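Local coordinates for putative cell surface protein, similar to internalin proteins (Listeria monocytogenes EGD-e, PDB 5KZS), which is of unknown function but, as an internalin-like leucine-rich-repeat cell surface protein, may bind host proteins, at residues 316-321 with 333-338; 263-268 with 293-298; 80-85 with 110-115; 29-34 with 43-48; 195-200 with 218-223. All coordinates share one frame; numbering follows the deposited sequence.

Contact 1: residues 316-321 with 333-338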
# COMPACT_ATOMS: atom_id res chain seq x y z
N PHE A 316 7.57 21.71 -22.54
CA PHE A 316 6.68 20.81 -23.27
C PHE A 316 6.02 19.79 -22.37
O PHE A 316 6.49 19.54 -21.25
CB PHE A 316 7.42 20.09 -24.41
CG PHE A 316 7.29 20.78 -25.74
CD1 PHE A 316 8.12 21.85 -26.06
CD2 PHE A 316 6.32 20.39 -26.65
CE1 PHE A 316 8.00 22.51 -27.28
CE2 PHE A 316 6.19 21.04 -27.87
CZ PHE A 316 7.02 22.10 -28.18
N ASN A 317 4.90 19.25 -22.85
CA ASN A 317 4.36 18.00 -22.33
C ASN A 317 3.58 17.21 -23.36
O ASN A 317 3.09 17.75 -24.34
CB ASN A 317 3.48 18.21 -21.09
CG ASN A 317 2.15 18.87 -21.41
OD1 ASN A 317 1.12 18.20 -21.57
ND2 ASN A 317 2.16 20.19 -21.49
N VAL A 318 3.47 15.93 -23.09
CA VAL A 318 2.60 15.03 -23.81
C VAL A 318 1.53 14.65 -22.78
O VAL A 318 1.81 14.59 -21.60
CB VAL A 318 3.43 13.82 -24.34
CG1 VAL A 318 2.68 12.49 -24.26
CG2 VAL A 318 3.91 14.10 -25.75
N GLN A 319 0.29 14.46 -23.24
CA GLN A 319 -0.82 13.99 -22.41
C GLN A 319 -1.58 12.90 -23.15
O GLN A 319 -1.83 13.02 -24.34
CB GLN A 319 -1.79 15.13 -22.13
CG GLN A 319 -1.42 15.98 -20.94
CD GLN A 319 -2.35 17.16 -20.77
OE1 GLN A 319 -3.58 17.02 -20.83
NE2 GLN A 319 -1.78 18.35 -20.56
N PHE A 320 -1.96 11.85 -22.44
CA PHE A 320 -2.79 10.81 -23.03
C PHE A 320 -3.62 10.09 -21.97
O PHE A 320 -3.54 10.42 -20.78
CB PHE A 320 -1.95 9.84 -23.88
CG PHE A 320 -0.99 9.00 -23.09
CD1 PHE A 320 -1.37 7.75 -22.59
CD2 PHE A 320 0.33 9.42 -22.89
CE1 PHE A 320 -0.48 6.97 -21.88
CE2 PHE A 320 1.23 8.64 -22.19
CZ PHE A 320 0.82 7.41 -21.68
N ASN A 321 -4.44 9.15 -22.43
CA ASN A 321 -5.41 8.48 -21.59
C ASN A 321 -6.34 9.47 -20.89
O ASN A 321 -6.82 9.19 -19.81
CB ASN A 321 -4.69 7.57 -20.60
CG ASN A 321 -5.34 6.21 -20.48
OD1 ASN A 321 -5.74 5.62 -21.48
ND2 ASN A 321 -5.43 5.70 -19.27
N TYR A 333 3.74 13.58 -19.32
CA TYR A 333 5.19 13.53 -19.30
C TYR A 333 5.70 14.87 -19.78
O TYR A 333 5.29 15.33 -20.84
CB TYR A 333 5.71 12.36 -20.14
CG TYR A 333 5.32 11.05 -19.52
CD1 TYR A 333 6.10 10.47 -18.54
CD2 TYR A 333 4.11 10.44 -19.85
CE1 TYR A 333 5.71 9.28 -17.92
CE2 TYR A 333 3.71 9.26 -19.24
CZ TYR A 333 4.51 8.68 -18.27
OH TYR A 333 4.13 7.49 -17.65
N ASP A 334 6.54 15.51 -18.98
CA ASP A 334 7.08 16.84 -19.27
C ASP A 334 8.57 16.81 -19.67
O ASP A 334 9.31 15.88 -19.33
CB ASP A 334 6.92 17.76 -18.06
CG ASP A 334 5.50 17.79 -17.52
OD1 ASP A 334 4.57 17.32 -18.20
OD2 ASP A 334 5.32 18.28 -16.39
N TRP A 335 9.00 17.84 -20.39
CA TRP A 335 10.42 18.10 -20.61
C TRP A 335 10.63 19.51 -21.15
O TRP A 335 9.70 20.12 -21.68
CB TRP A 335 11.05 17.07 -21.55
CG TRP A 335 10.66 17.22 -22.97
CD1 TRP A 335 11.40 17.80 -23.96
CD2 TRP A 335 9.45 16.78 -23.58
NE1 TRP A 335 10.73 17.75 -25.15
CE2 TRP A 335 9.52 17.13 -24.95
CE3 TRP A 335 8.31 16.12 -23.11
CZ2 TRP A 335 8.49 16.84 -25.85
CZ3 TRP A 335 7.27 15.84 -24.02
CH2 TRP A 335 7.38 16.20 -25.37
N VAL A 336 11.85 20.02 -20.98
CA VAL A 336 12.25 21.30 -21.52
C VAL A 336 12.89 21.05 -22.88
O VAL A 336 13.80 20.22 -22.99
CB VAL A 336 13.24 22.03 -20.59
CG1 VAL A 336 13.79 23.30 -21.26
CG2 VAL A 336 12.58 22.37 -19.26
N LEU A 337 12.42 21.76 -23.91
CA LEU A 337 13.00 21.74 -25.26
C LEU A 337 13.59 23.10 -25.63
O LEU A 337 12.86 24.10 -25.72
CB LEU A 337 11.93 21.38 -26.29
CG LEU A 337 12.40 21.14 -27.73
CD1 LEU A 337 13.19 19.84 -27.81
CD2 LEU A 337 11.20 21.09 -28.66
N THR A 338 14.90 23.13 -25.85
CA THR A 338 15.59 24.34 -26.28
C THR A 338 15.71 24.34 -27.80
O THR A 338 16.19 23.37 -28.39
CB THR A 338 16.97 24.45 -25.61
OG1 THR A 338 16.78 24.54 -24.19
CG2 THR A 338 17.74 25.68 -26.11
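Phe316 and Trp335 form a hydrogen-bonded pair in the antiparallel beta hairpin of strands 312-320 and 331-339, within the mixed sheet that follows the leucine-rich repeats. Phe316 N donates to Trp335 O at 2.8 Å, and Trp335 N returns a longer bond to Phe316 O. Val318 and Tyr333 make the next pair, with Val318 N 3.0 Å from Tyr333 O. Between them, Asn317 and Asp334, a non-hydrogen-bonded pair, send their side chains to the face opposite Phe316, Val318, Tyr333 and Trp335, where Asp334 OD1 lies 3.2 Å from Asn317 CB. A chi1 of 73° sets CG of Trp335 between its N and carbonyl carbon, folding the indole across the partner strand. The Phe316 ring, tilted 23° from it and slid aside, barely overlaps it and meets Leu337 CD2 with CE1 at 3.8 Å. Farther out, Cys258 and Ile260 pack on Trp335, while Tyr333 OH is hydrogen-bonded to Leu227 O. Over the indole sits Phe316 CB, 3.7 Å from the centroid of its six-membered ring, a CH-pi contact.

Contact 2: residues 263-268 with 293-298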
# COMPACT_ATOMS: atom_id res chain seq x y z
N PRO A 263 7.90 4.19 -23.97
CA PRO A 263 7.38 2.82 -24.12
C PRO A 263 6.06 2.54 -23.40
O PRO A 263 5.29 1.68 -23.84
CB PRO A 263 8.50 1.96 -23.53
CG PRO A 263 9.75 2.77 -23.70
CD PRO A 263 9.32 4.20 -23.55
N ILE A 264 5.81 3.24 -22.29
CA ILE A 264 4.57 3.08 -21.50
C ILE A 264 3.31 3.25 -22.35
O ILE A 264 2.37 2.45 -22.22
CB ILE A 264 4.54 3.99 -20.23
CG1 ILE A 264 3.37 3.61 -19.32
CG2 ILE A 264 4.49 5.48 -20.57
CD1 ILE A 264 3.42 4.25 -17.95
N TYR A 265 3.30 4.24 -23.25
CA TYR A 265 2.15 4.45 -24.13
C TYR A 265 1.80 3.18 -24.91
O TYR A 265 0.64 2.73 -24.91
CB TYR A 265 2.37 5.63 -25.09
CG TYR A 265 1.22 5.79 -26.07
CD1 TYR A 265 0.08 6.53 -25.74
CD2 TYR A 265 1.26 5.17 -27.33
CE1 TYR A 265 -0.98 6.66 -26.64
CE2 TYR A 265 0.21 5.29 -28.23
CZ TYR A 265 -0.91 6.04 -27.89
OH TYR A 265 -1.94 6.14 -28.79
N PHE A 266 2.80 2.60 -25.56
CA PHE A 266 2.58 1.51 -26.53
C PHE A 266 2.42 0.19 -25.82
O PHE A 266 1.78 -0.73 -26.33
CB PHE A 266 3.73 1.43 -27.53
CG PHE A 266 3.92 2.68 -28.33
CD1 PHE A 266 4.68 3.74 -27.83
CD2 PHE A 266 3.30 2.82 -29.56
CE1 PHE A 266 4.84 4.90 -28.56
CE2 PHE A 266 3.45 3.98 -30.29
CZ PHE A 266 4.23 5.02 -29.80
N GLN A 267 3.02 0.11 -24.64
CA GLN A 267 2.79 -1.00 -23.74
C GLN A 267 1.33 -1.01 -23.27
O GLN A 267 0.66 -2.05 -23.37
CB GLN A 267 3.77 -0.92 -22.57
CG GLN A 267 5.17 -1.33 -22.97
CD GLN A 267 6.18 -1.12 -21.86
OE1 GLN A 267 6.39 -0.00 -21.38
NE2 GLN A 267 6.83 -2.21 -21.45
N LEU A 268 0.85 0.13 -22.80
CA LEU A 268 -0.56 0.26 -22.37
C LEU A 268 -1.52 -0.01 -23.53
O LEU A 268 -2.51 -0.71 -23.37
CB LEU A 268 -0.85 1.64 -21.79
CG LEU A 268 -0.25 1.92 -20.42
CD1 LEU A 268 -0.52 3.37 -20.00
CD2 LEU A 268 -0.75 0.93 -19.38
N THR A 293 0.76 15.93 -33.56
CA THR A 293 1.37 14.88 -32.76
C THR A 293 1.02 13.49 -33.28
O THR A 293 -0.14 13.16 -33.43
CB THR A 293 0.93 15.08 -31.29
OG1 THR A 293 1.56 16.25 -30.77
CG2 THR A 293 1.29 13.89 -30.43
N THR A 294 2.05 12.67 -33.52
CA THR A 294 1.88 11.36 -34.16
C THR A 294 2.68 10.29 -33.44
O THR A 294 3.64 10.60 -32.75
CB THR A 294 2.34 11.41 -35.64
OG1 THR A 294 3.60 12.09 -35.73
CG2 THR A 294 1.30 12.12 -36.50
N THR A 295 2.28 9.03 -33.63
CA THR A 295 2.89 7.91 -32.91
C THR A 295 3.42 6.84 -33.86
O THR A 295 2.68 6.37 -34.71
CB THR A 295 1.90 7.25 -31.91
OG1 THR A 295 0.96 6.39 -32.59
CG2 THR A 295 1.15 8.31 -31.10
N ASN A 296 4.70 6.47 -33.69
CA ASN A 296 5.28 5.31 -34.36
C ASN A 296 5.48 4.13 -33.39
O ASN A 296 6.32 4.19 -32.48
CB ASN A 296 6.60 5.66 -35.05
CG ASN A 296 7.05 4.58 -36.05
OD1 ASN A 296 6.96 3.37 -35.77
ND2 ASN A 296 7.53 5.01 -37.22
N ALA A 297 4.74 3.05 -33.65
CA ALA A 297 4.75 1.86 -32.80
C ALA A 297 6.04 1.06 -32.86
O ALA A 297 6.49 0.55 -31.83
CB ALA A 297 3.56 0.96 -33.12
N ASP A 298 6.64 0.97 -34.05
CA ASP A 298 7.89 0.19 -34.21
C ASP A 298 9.06 0.73 -33.39
O ASP A 298 9.83 -0.05 -32.84
CB ASP A 298 8.29 0.08 -35.69
CG ASP A 298 7.67 -1.11 -36.37
OD1 ASP A 298 6.47 -1.38 -36.14
OD2 ASP A 298 8.39 -1.79 -37.15
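The Phe266 ring carries the contact: CD2 of the neighbouring Tyr265 lies over the centre of one face, 3.5 Å above the plane, while residues 295-297 meet its outer carbons obliquely. Its CZ comes 3.5 Å from Asn296 O, a packing contact, and CE2 is equally near Ala297 CA. Beside this backbone, Ala297 CB touches CD2 of Phe266 at 4.0 Å and Thr295 CB touches CZ at 3.9 Å. The Tyr265 ring stands with its edge to Phe266 CG and brushes Thr295 CG2 with its own CE2. With chi1 at -60°, CG of Phe266 sits beside its backbone N and opposite the carbonyl carbon, carrying the ring off the helix to where the chain leaves strand 289-296. Between the two segments the contact is wholly van der Waals, and residues 295-297 are exposed, so only the helix side is buried. Tyr265 OH bonds to Pro277 O, and its ring meets Phe320 edge to face. Helix 263-270 thus packs by two aromatics against a mixed beta sheet, consistent with the Ig-like domain that follows the repeats in internalins.

Contact 3: residues 80-85 with 110-115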
# COMPACT_ATOMS: atom_id res chain seq x y z
N MSE A 80 -9.94 -0.29 16.75
CA MSE A 80 -10.73 0.71 16.03
C MSE A 80 -10.27 2.11 16.29
O MSE A 80 -10.32 2.95 15.40
CB MSE A 80 -12.21 0.60 16.37
CG MSE A 80 -12.80 -0.72 15.86
SE MSE A 80 -12.56 -0.96 13.91
CE MSE A 80 -13.70 -2.57 13.80
N GLU A 81 -9.81 2.37 17.50
CA GLU A 81 -9.25 3.67 17.85
C GLU A 81 -8.15 3.44 18.90
O GLU A 81 -8.19 2.43 19.61
CB GLU A 81 -10.36 4.57 18.40
CG GLU A 81 -10.44 5.94 17.76
CD GLU A 81 -10.84 5.89 16.30
OE1 GLU A 81 -10.05 6.36 15.46
OE2 GLU A 81 -11.94 5.37 16.00
N PHE A 82 -7.16 4.34 18.97
CA PHE A 82 -5.99 4.19 19.87
C PHE A 82 -5.13 5.45 19.98
O PHE A 82 -5.03 6.21 19.02
CB PHE A 82 -5.12 2.99 19.46
CG PHE A 82 -4.52 3.10 18.07
CD1 PHE A 82 -5.25 2.73 16.95
CD2 PHE A 82 -3.20 3.52 17.90
CE1 PHE A 82 -4.69 2.82 15.67
CE2 PHE A 82 -2.64 3.61 16.63
CZ PHE A 82 -3.38 3.25 15.52
N GLY A 83 -4.49 5.66 21.13
CA GLY A 83 -3.62 6.83 21.38
C GLY A 83 -2.14 6.63 21.03
O GLY A 83 -1.71 5.54 20.61
N GLU A 84 -1.35 7.69 21.22
CA GLU A 84 0.08 7.68 20.89
C GLU A 84 0.89 6.59 21.59
O GLU A 84 1.81 6.03 21.02
CB GLU A 84 0.72 9.04 21.19
CG GLU A 84 0.51 10.08 20.10
CD GLU A 84 0.61 11.51 20.61
OE1 GLU A 84 -0.15 11.85 21.55
OE2 GLU A 84 1.43 12.29 20.08
N ASP A 85 0.53 6.30 22.84
CA ASP A 85 1.30 5.35 23.63
C ASP A 85 0.93 3.89 23.36
O ASP A 85 1.49 3.00 23.98
CB ASP A 85 1.19 5.70 25.11
CG ASP A 85 1.76 7.08 25.41
OD1 ASP A 85 1.02 7.94 25.92
OD2 ASP A 85 2.94 7.33 25.10
N VAL A 110 -4.83 13.01 12.01
CA VAL A 110 -4.42 12.37 13.26
C VAL A 110 -3.30 11.38 12.97
O VAL A 110 -3.51 10.35 12.32
CB VAL A 110 -5.61 11.66 13.95
CG1 VAL A 110 -5.15 10.98 15.24
CG2 VAL A 110 -6.73 12.66 14.23
N THR A 111 -2.10 11.69 13.47
CA THR A 111 -0.90 10.90 13.22
C THR A 111 -0.71 9.85 14.32
O THR A 111 -0.57 10.20 15.50
CB THR A 111 0.34 11.81 13.19
OG1 THR A 111 0.07 12.96 12.38
CG2 THR A 111 1.55 11.07 12.64
N ARG A 112 -0.69 8.57 13.94
CA ARG A 112 -0.25 7.50 14.83
C ARG A 112 0.93 6.73 14.25
O ARG A 112 1.05 6.60 13.03
CB ARG A 112 -1.38 6.53 15.13
CG ARG A 112 -2.56 7.11 15.89
CD ARG A 112 -2.26 7.43 17.34
NE ARG A 112 -3.41 8.12 17.92
CZ ARG A 112 -3.49 9.42 18.25
NH1 ARG A 112 -2.46 10.26 18.10
NH2 ARG A 112 -4.63 9.89 18.74
N ASN A 113 1.79 6.22 15.13
CA ASN A 113 2.89 5.33 14.76
C ASN A 113 2.62 3.90 15.22
O ASN A 113 2.07 3.69 16.30
CB ASN A 113 4.18 5.84 15.38
CG ASN A 113 4.38 7.32 15.15
OD1 ASN A 113 4.67 7.75 14.04
ND2 ASN A 113 4.20 8.10 16.21
N LEU A 114 3.00 2.93 14.39
CA LEU A 114 2.91 1.50 14.70
C LEU A 114 4.15 0.70 14.26
O LEU A 114 4.68 0.93 13.18
CB LEU A 114 1.71 0.88 13.99
CG LEU A 114 0.30 1.33 14.36
CD1 LEU A 114 -0.68 0.63 13.43
CD2 LEU A 114 -0.02 0.99 15.80
N SER A 115 4.58 -0.25 15.08
CA SER A 115 5.58 -1.24 14.68
C SER A 115 4.87 -2.56 14.46
O SER A 115 3.76 -2.75 14.95
CB SER A 115 6.67 -1.40 15.75
OG SER A 115 6.19 -2.02 16.94
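Two torsions bring Phe82 and Arg112 together: chi1 of 61° sets the phenyl CG between the backbone N and carbonyl carbon of Phe82, and chi2 of -71° kinks the arginine chain so that it runs back past the ring. Both residues belong to successive turns of the leucine-rich-repeat solenoid, residues 80-85 following strand 76-79 and residues 110-115 following strand 100-103. The two side chains slide past each other in opposite directions, and the aliphatic start of Arg112 does the touching, with CB 3.5 Å and CG 3.6 Å from Phe82 CE2. Next to them Leu114 CD2 reaches the same CE2 at 3.8 Å. The kink delivers Arg112 NE to Phe82 O at 2.7 Å, in the carbonyl plane and on a lone pair, though the oxygen is tilted out of the guanidinium plane. That planar group is sandwiched: Val110 CG1 lies over one face and Glu84 N over the opposite one, both toward the rim. A salt bridge from NH2 reaches Glu56, while NH1 bonds weakly to Thr111 O; the NE bond and the salt bridge would largely fix the rotation of the guanidinium. Phe82 also meets Phe103 edge to face. Glu84 may add a favourable charge, without a direct bond: its CG rests 3.6 Å from Arg112 NH1, while OE1, well out of the guanidinium plane, stays 4.4 Å from the same nitrogen.

Contact 4: residues 29-34 with 43-48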
# COMPACT_ATOMS: atom_id res chain seq x y z
N LYS A 29 -17.28 -4.16 27.28
CA LYS A 29 -18.00 -4.06 26.02
C LYS A 29 -17.85 -5.32 25.16
O LYS A 29 -18.82 -5.82 24.64
CB LYS A 29 -17.56 -2.83 25.23
CG LYS A 29 -18.59 -2.39 24.20
CD LYS A 29 -17.98 -1.88 22.91
CE LYS A 29 -19.03 -1.19 22.05
NZ LYS A 29 -18.40 -0.65 20.81
N ASN A 30 -16.64 -5.87 25.05
CA ASN A 30 -16.45 -7.10 24.26
C ASN A 30 -17.22 -8.31 24.79
O ASN A 30 -17.63 -9.17 24.02
CB ASN A 30 -14.96 -7.44 24.16
CG ASN A 30 -14.19 -6.51 23.21
OD1 ASN A 30 -14.61 -6.27 22.08
ND2 ASN A 30 -13.05 -6.01 23.66
N LEU A 31 -17.41 -8.36 26.11
CA LEU A 31 -18.10 -9.46 26.81
C LEU A 31 -19.58 -9.18 27.05
O LEU A 31 -20.29 -10.03 27.61
CB LEU A 31 -17.44 -9.69 28.16
CG LEU A 31 -16.08 -10.38 28.16
CD1 LEU A 31 -15.27 -9.94 29.37
CD2 LEU A 31 -16.25 -11.90 28.14
N ASN A 32 -20.03 -8.00 26.66
CA ASN A 32 -21.41 -7.57 26.79
C ASN A 32 -21.82 -7.48 28.26
O ASN A 32 -22.85 -8.02 28.67
CB ASN A 32 -22.33 -8.48 25.96
CG ASN A 32 -23.16 -7.69 24.99
OD1 ASN A 32 -22.80 -7.57 23.81
ND2 ASN A 32 -24.25 -7.09 25.48
N LYS A 33 -20.99 -6.79 29.04
CA LYS A 33 -21.24 -6.57 30.45
C LYS A 33 -21.29 -5.07 30.71
O LYS A 33 -20.51 -4.33 30.15
CB LYS A 33 -20.13 -7.22 31.28
CG LYS A 33 -20.03 -8.73 31.13
CD LYS A 33 -20.99 -9.48 32.04
CE LYS A 33 -21.17 -10.93 31.61
NZ LYS A 33 -21.71 -11.77 32.71
N ASP A 34 -22.21 -4.65 31.57
CA ASP A 34 -22.46 -3.21 31.81
C ASP A 34 -21.37 -2.54 32.63
O ASP A 34 -21.16 -1.33 32.53
CB ASP A 34 -23.80 -3.03 32.56
CG ASP A 34 -24.99 -3.57 31.78
OD1 ASP A 34 -24.96 -3.56 30.53
OD2 ASP A 34 -25.96 -4.02 32.44
N ASP A 43 -16.41 -19.66 30.60
CA ASP A 43 -17.44 -19.76 29.54
C ASP A 43 -17.67 -18.42 28.82
O ASP A 43 -17.84 -18.40 27.60
CB ASP A 43 -18.78 -20.28 30.10
CG ASP A 43 -18.69 -21.73 30.57
OD1 ASP A 43 -18.07 -22.55 29.86
OD2 ASP A 43 -19.26 -22.03 31.65
N ASP A 44 -17.66 -17.32 29.58
CA ASP A 44 -17.84 -15.97 29.01
C ASP A 44 -16.75 -15.60 28.01
O ASP A 44 -17.02 -14.92 27.02
CB ASP A 44 -17.89 -14.90 30.12
CG ASP A 44 -19.16 -15.00 30.97
OD1 ASP A 44 -20.23 -15.41 30.47
OD2 ASP A 44 -19.07 -14.66 32.17
N LEU A 45 -15.53 -16.05 28.27
CA LEU A 45 -14.41 -15.87 27.36
C LEU A 45 -14.49 -16.87 26.21
O LEU A 45 -14.21 -16.50 25.07
CB LEU A 45 -13.08 -16.02 28.11
CG LEU A 45 -12.81 -15.07 29.29
CD1 LEU A 45 -11.65 -15.59 30.13
CD2 LEU A 45 -12.55 -13.64 28.85
N ASP A 46 -14.87 -18.13 26.49
CA ASP A 46 -15.01 -19.16 25.44
C ASP A 46 -16.04 -18.79 24.37
O ASP A 46 -15.92 -19.19 23.21
CB ASP A 46 -15.36 -20.54 26.05
CG ASP A 46 -14.19 -21.18 26.84
OD1 ASP A 46 -13.01 -20.79 26.68
OD2 ASP A 46 -14.47 -22.10 27.65
N ALA A 47 -17.06 -18.01 24.75
CA ALA A 47 -18.04 -17.51 23.79
C ALA A 47 -17.54 -16.38 22.89
O ALA A 47 -18.16 -16.12 21.85
CB ALA A 47 -19.32 -17.09 24.50
N LEU A 48 -16.45 -15.70 23.26
CA LEU A 48 -15.90 -14.62 22.42
C LEU A 48 -15.24 -15.16 21.15
O LEU A 48 -14.49 -16.14 21.21
CB LEU A 48 -14.87 -13.78 23.19
CG LEU A 48 -15.30 -12.98 24.42
CD1 LEU A 48 -14.22 -11.98 24.79
CD2 LEU A 48 -16.61 -12.25 24.21
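Asp44 opens the contact from the helix 42-46 side, where its backbone O and its CB both meet one methyl, CD2 of Leu31, at 3.3 and 4.0 Å. Its carboxylate turns to Lys33, whose chain bends at chi2 (-84°) and crosses the aspartate at about a right angle. The resulting salt bridge, 4.0 Å from Lys33 NZ to Asp44 OD2, is long and probably contributes mostly electrostatic attraction. Leu45 starts out away from residues 29-34, yet its CD2 comes to 4.1 Å from Leu31 CD2; Leu10, Ala69 and Phe71 pack on this leucine too. Asp46 OD1 bonds to Asn72 ND2, tying the helix to a later loop. Leu48 closes the row: its CD1 lies 3.9 Å from Leu31 CD2, the two leucines crossing nearly perpendicularly, and its CD2 reaches Asn30 O at 3.3 Å. Leu31 CD2 thus touches Asp44, Leu45 and Leu48 at once. Helix 21-31 ends directly behind it in a Schellman motif, where Asn32 has positive phi, and after this turn the chain places Lys33 with its CB toward Asp44. Ile14 touches both Leu31 and Lys33, and Asn30 ND2 bonds to Gly52 O of strand 50-53. Two helices packed through leucines beside the first strand of the repeat sheet are consistent with the EF-hand-like helical cap that precedes the repeats in internalins.

Contact 5: residues 195-200 with 218-223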
# COMPACT_ATOMS: atom_id res chain seq x y z
N ALA A 195 -1.24 -13.01 -5.98
CA ALA A 195 -2.19 -12.67 -7.03
C ALA A 195 -2.33 -11.16 -7.23
O ALA A 195 -2.38 -10.70 -8.37
CB ALA A 195 -3.54 -13.30 -6.74
N GLU A 196 -2.37 -10.40 -6.14
CA GLU A 196 -2.62 -8.96 -6.19
C GLU A 196 -1.51 -8.21 -5.50
O GLU A 196 -1.13 -8.54 -4.37
CB GLU A 196 -3.97 -8.60 -5.55
CG GLU A 196 -5.20 -9.14 -6.30
CD GLU A 196 -5.72 -10.51 -5.82
OE1 GLU A 196 -5.79 -10.78 -4.59
OE2 GLU A 196 -6.09 -11.33 -6.69
N LEU A 197 -0.97 -7.21 -6.17
CA LEU A 197 0.08 -6.39 -5.60
C LEU A 197 -0.30 -4.96 -5.88
O LEU A 197 -0.37 -4.55 -7.04
CB LEU A 197 1.45 -6.75 -6.21
CG LEU A 197 2.69 -5.95 -5.82
CD1 LEU A 197 2.91 -5.94 -4.32
CD2 LEU A 197 3.91 -6.53 -6.50
N ASN A 198 -0.58 -4.21 -4.83
CA ASN A 198 -1.01 -2.84 -5.03
C ASN A 198 0.14 -1.90 -4.67
O ASN A 198 0.55 -1.84 -3.50
CB ASN A 198 -2.24 -2.57 -4.17
CG ASN A 198 -2.90 -1.25 -4.48
OD1 ASN A 198 -2.38 -0.41 -5.21
ND2 ASN A 198 -4.07 -1.06 -3.89
N LEU A 199 0.64 -1.18 -5.69
CA LEU A 199 1.71 -0.19 -5.52
C LEU A 199 1.34 1.21 -6.00
O LEU A 199 2.21 2.03 -6.26
CB LEU A 199 2.97 -0.66 -6.22
CG LEU A 199 3.43 -2.09 -5.87
CD1 LEU A 199 4.48 -2.58 -6.84
CD2 LEU A 199 3.95 -2.17 -4.45
N SER A 200 0.04 1.50 -6.09
CA SER A 200 -0.43 2.83 -6.48
C SER A 200 -0.02 3.93 -5.49
O SER A 200 0.24 3.65 -4.32
CB SER A 200 -1.96 2.81 -6.61
OG SER A 200 -2.55 2.24 -5.46
N ASN A 218 -2.14 -11.61 -11.08
CA ASN A 218 -3.26 -11.15 -11.91
C ASN A 218 -3.42 -9.64 -11.95
O ASN A 218 -4.02 -9.12 -12.90
CB ASN A 218 -4.59 -11.69 -11.37
CG ASN A 218 -4.67 -13.20 -11.41
OD1 ASN A 218 -4.05 -13.85 -12.26
ND2 ASN A 218 -5.43 -13.78 -10.47
N ASN A 219 -2.91 -8.95 -10.94
CA ASN A 219 -3.21 -7.55 -10.74
C ASN A 219 -2.04 -6.84 -10.10
O ASN A 219 -1.72 -7.08 -8.93
CB ASN A 219 -4.46 -7.42 -9.85
CG ASN A 219 -4.70 -6.01 -9.31
OD1 ASN A 219 -5.32 -5.84 -8.25
ND2 ASN A 219 -4.23 -4.98 -10.03
N LEU A 220 -1.42 -5.95 -10.86
CA LEU A 220 -0.32 -5.13 -10.39
C LEU A 220 -0.75 -3.69 -10.55
O LEU A 220 -0.67 -3.12 -11.65
CB LEU A 220 0.95 -5.41 -11.19
CG LEU A 220 2.21 -4.57 -10.90
CD1 LEU A 220 2.55 -4.48 -9.42
CD2 LEU A 220 3.41 -5.14 -11.64
N ASN A 221 -1.21 -3.10 -9.48
CA ASN A 221 -1.71 -1.74 -9.56
C ASN A 221 -0.53 -0.77 -9.51
O ASN A 221 0.14 -0.66 -8.48
CB ASN A 221 -2.68 -1.46 -8.42
CG ASN A 221 -3.45 -0.17 -8.62
OD1 ASN A 221 -3.00 0.74 -9.32
ND2 ASN A 221 -4.64 -0.09 -8.01
N LEU A 222 -0.30 -0.07 -10.62
CA LEU A 222 0.74 0.95 -10.69
C LEU A 222 0.23 2.38 -10.86
O LEU A 222 1.02 3.28 -11.11
CB LEU A 222 1.70 0.60 -11.83
CG LEU A 222 2.34 -0.78 -11.74
CD1 LEU A 222 3.28 -1.00 -12.91
CD2 LEU A 222 3.10 -0.96 -10.43
N ASP A 223 -1.08 2.59 -10.70
CA ASP A 223 -1.71 3.92 -10.83
C ASP A 223 -0.97 4.98 -10.00
O ASP A 223 -0.46 4.68 -8.96
CB ASP A 223 -3.18 3.83 -10.38
CG ASP A 223 -4.09 4.86 -11.07
OD1 ASP A 223 -3.92 5.12 -12.28
OD2 ASP A 223 -5.02 5.39 -10.40
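Leu197 and Leu220 lie side by side and point the same way on the buried face of two parallel strands, Leu197 CD2 3.8 Å from Leu220 CD1. That same CD1 also meets Leu199 CD1 at 3.7 Å, so one methyl rests against two leucines. The backbones are joined by a ladder of parallel-sheet bonds: Leu197 N to Asn219 O at 2.9 Å, Asn221 N to Leu197 O, and Leu199 N to Asn221 O, while Ala195 O accepts from both Asn218 N and Asn219 N. The opposite face, carrying the partly exposed Glu196, Asn198, Asn219 and Asn221, is looser. Glu196 CG only brushes Asn219 OD1 at 3.8 Å, and Glu196 OE1 turns to Thr174 OG1. Asn198 and Asn221 are more regularly placed: their amides run alongside each other with planes 2° apart, Asn198 OD1 3.4 Å from Asn221 CB. Each amide closes an Asx turn: Asn198 OD1 accepts from N and OG of Ser200, and Asn221 OD1 from Asp223 N. Beyond the strands, Asn225 ND2 bonds to Leu199 O and Leu222 O, a rung of the asparagine ladder. Leucines inward and polar residues on the parallel sheet of the concave face are typical of the leucine-rich-repeat solenoid.

How the contacts relate
From the N terminus the contacts follow in series, each closing its own loop before the next opens, so none nest or cross. Contact 4 joins two helices of the cap, and contact 3 comes within about 7 Å of it (nearest atoms), joining turns early in the solenoid. Contact 5 lies farther along the parallel sheet, about 27 Å from contact 3 between centres. Contacts 2 and 1 close the C-terminal region, both reaching the same mixed sheet, and they meet directly: Tyr333 OH lies 3.3 Å from Ile264 CD1. Both stay about 7 Å from contact 5 by nearest atoms, whereas contacts 1 and 4, at opposite ends, are about 62 Å apart between centres.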